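Long-range contact in CG1507-PB, isoform B (Drosophila melanogaster, PDB 5FGO), which probably binds purine-rich DNA and RNA, this chain being its third PUR repeat, which pairs with a second copy of itself: residues D23-Y28 / I42-N47. Sequence-based numbering, arbitrary orientation.
Sequences DNKNFY and ISEVKN
Asn26 and Val45 form one antiparallel hydrogen-bonded pair and Tyr28 and Ser43 the next. Asn26 N reaches Val45 O at 2.9 Å, almost linear at 172°, and Ser43 N reaches Tyr28 O at 2.8 Å; the reciprocal bonds complete both pairs. Between them sits the non-hydrogen-bonded pair Phe27–Glu44, where Phe27 CA–H leans on Ser43 O.

The charged link is Lys25 to Glu44: NZ lies 2.7 Å from OE2, on the anti side of that oxygen and 31° above the carboxylate plane. Glu44 gets there fully extended, CG anti to the backbone N (chi1 -170°), which also lays its chain alongside the Phe27 ring, CG 3.8 Å from CE1. A glutamine here would probably leave the Lys25 ammonium without its charge mate. At the open end of the hairpin, one water accepts from both Asn24 N and Lys46 NZ.

On the opposite face Val45 CG2 meets the edge of the Tyr28 ring, 4.0 Å from CD2.

These are the two central strands, 25-34 and 37-46, of a four-stranded antiparallel sheet, joined as a hairpin. Strand 18-22 flanks one, its His19 bonding Asn26 OD1; strand 49-56 flanks the other. Thr54 of the second subunit packs on Phe27 and donates its N–H to Glu44 OE1, so the Phe27–Glu44 face belongs to the dimer interface.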
loop_
_atom_site.group_PDB
_atom_site.type_symbol
_atom_site.label_atom_id
_atom_site.label_comp_id
_atom_site.label_asym_id
_atom_site.label_seq_id
_atom_site.Cartn_x
_atom_site.Cartn_y
_atom_site.Cartn_z
ATOM N N ASP B 23 3.488 -14.384 6.664
ATOM C CA ASP B 23 3.432 -15.704 6.051
ATOM C C ASP B 23 4.754 -16.029 5.349
ATOM O O ASP B 23 5.814 -16.035 5.986
ATOM C CB ASP B 23 2.256 -15.780 5.081
ATOM C CG ASP B 23 0.918 -15.509 5.763
ATOM O OD1 ASP B 23 0.778 -15.871 6.949
ATOM O OD2 ASP B 23 0.002 -14.948 5.109
ATOM N N ASN B 24 4.705 -16.300 4.048
ATOM C CA ASN B 24 5.931 -16.583 3.327
ATOM C C ASN B 24 6.401 -15.423 2.476
ATOM O O ASN B 24 7.141 -15.624 1.543
ATOM C CB ASN B 24 5.781 -17.828 2.449
ATOM C CG ASN B 24 7.111 -18.528 2.209
ATOM O OD1 ASN B 24 8.055 -18.369 2.988
ATOM N ND2 ASN B 24 7.209 -19.270 1.112
ATOM N N LYS B 25 5.888 -14.224 2.692
ATOM C CA LYS B 25 6.309 -13.099 1.849
ATOM C C LYS B 25 6.814 -11.908 2.635
ATOM O O LYS B 25 6.522 -11.757 3.810
ATOM C CB LYS B 25 5.207 -12.661 0.888
ATOM C CG LYS B 25 3.831 -12.456 1.452
ATOM C CD LYS B 25 2.901 -12.116 0.283
ATOM C CE LYS B 25 1.456 -12.131 0.672
ATOM N NZ LYS B 25 0.626 -12.270 -0.516
ATOM N N ASN B 26 7.585 -11.067 1.970
ATOM C CA ASN B 26 8.075 -9.847 2.571
ATOM C C ASN B 26 7.591 -8.590 1.864
ATOM O O ASN B 26 7.587 -8.522 0.629
ATOM C CB ASN B 26 9.601 -9.845 2.550
ATOM C CG ASN B 26 10.191 -10.910 3.419
ATOM O OD1 ASN B 26 10.485 -10.688 4.579
ATOM N ND2 ASN B 26 10.378 -12.080 2.854
ATOM N N PHE B 27 7.257 -7.569 2.648
ATOM C CA PHE B 27 6.916 -6.257 2.104
ATOM C C PHE B 27 7.980 -5.188 2.358
ATOM O O PHE B 27 8.512 -5.057 3.460
ATOM C CB PHE B 27 5.584 -5.804 2.675
ATOM C CG PHE B 27 4.381 -6.490 2.070
ATOM C CD1 PHE B 27 3.828 -6.025 0.880
ATOM C CD2 PHE B 27 3.781 -7.570 2.688
ATOM C CE1 PHE B 27 2.711 -6.608 0.336
ATOM C CE2 PHE B 27 2.648 -8.171 2.123
ATOM C CZ PHE B 27 2.118 -7.684 0.958
ATOM N N TYR B 28 8.314 -4.432 1.324
ATOM C CA TYR B 28 9.257 -3.337 1.485
ATOM C C TYR B 28 8.659 -2.005 1.151
ATOM O O TYR B 28 7.860 -1.909 0.239
ATOM C CB TYR B 28 10.495 -3.581 0.638
ATOM C CG TYR B 28 11.237 -4.814 1.087
ATOM C CD1 TYR B 28 12.116 -4.753 2.162
ATOM C CD2 TYR B 28 11.028 -6.041 0.481
ATOM C CE1 TYR B 28 12.771 -5.866 2.602
ATOM C CE2 TYR B 28 11.686 -7.158 0.904
ATOM C CZ TYR B 28 12.558 -7.069 1.964
ATOM O OH TYR B 28 13.226 -8.180 2.410
ATOM N N ILE B 42 5.712 0.279 -2.669
ATOM C CA ILE B 42 5.490 -0.828 -1.763
ATOM C C ILE B 42 5.707 -2.121 -2.551
ATOM O O ILE B 42 4.965 -2.438 -3.471
ATOM C CB ILE B 42 4.096 -0.784 -1.139
ATOM C CG1 ILE B 42 3.806 0.616 -0.626
ATOM C CG2 ILE B 42 3.956 -1.835 -0.034
ATOM C CD1 ILE B 42 2.445 0.765 -0.017
ATOM N N SER B 43 6.736 -2.874 -2.194
ATOM C CA SER B 43 7.036 -4.087 -2.933
ATOM C C SER B 43 6.572 -5.340 -2.235
ATOM O O SER B 43 6.662 -5.451 -1.021
ATOM C CB SER B 43 8.529 -4.167 -3.191
ATOM O OG SER B 43 8.979 -2.956 -3.769
ATOM N N GLU B 44 6.086 -6.290 -3.020
ATOM C CA GLU B 44 5.768 -7.590 -2.496
ATOM C C GLU B 44 6.810 -8.520 -3.113
ATOM O O GLU B 44 6.942 -8.636 -4.342
ATOM C CB GLU B 44 4.356 -8.005 -2.878
ATOM C CG GLU B 44 3.835 -9.254 -2.189
ATOM C CD GLU B 44 2.442 -9.631 -2.657
ATOM O OE1 GLU B 44 1.781 -8.837 -3.334
ATOM O OE2 GLU B 44 1.983 -10.730 -2.331
ATOM N N VAL B 45 7.578 -9.145 -2.237
ATOM C CA VAL B 45 8.682 -9.999 -2.621
ATOM C C VAL B 45 8.560 -11.352 -1.973
ATOM O O VAL B 45 8.429 -11.439 -0.748
ATOM C CB VAL B 45 10.029 -9.395 -2.227
ATOM C CG1 VAL B 45 11.151 -10.352 -2.607
ATOM C CG2 VAL B 45 10.207 -8.047 -2.879
ATOM N N LYS B 46 8.589 -12.394 -2.790
ATOM C CA LYS B 46 8.593 -13.767 -2.303
ATOM C C LYS B 46 9.894 -14.379 -2.767
ATOM O O LYS B 46 10.694 -13.691 -3.403
ATOM C CB LYS B 46 7.415 -14.569 -2.814
ATOM C CG LYS B 46 6.137 -14.218 -2.172
ATOM C CD LYS B 46 5.090 -15.290 -2.454
ATOM C CE LYS B 46 5.359 -16.553 -1.632
ATOM N NZ LYS B 46 4.249 -16.880 -0.672
ATOM N N ASN B 47 10.126 -15.643 -2.433
ATOM C CA ASN B 47 11.416 -16.269 -2.727
ATOM C C ASN B 47 12.027 -15.939 -4.082
ATOM O O ASN B 47 13.255 -15.788 -4.210
ATOM C CB ASN B 47 11.332 -17.785 -2.661
ATOM C CG ASN B 47 12.694 -18.413 -2.748
ATOM O OD1 ASN B 47 13.652 -17.862 -2.210
ATOM N ND2 ASN B 47 12.813 -19.530 -3.461
HETATM O O HOH W 1 2.834 -15.859 1.640
#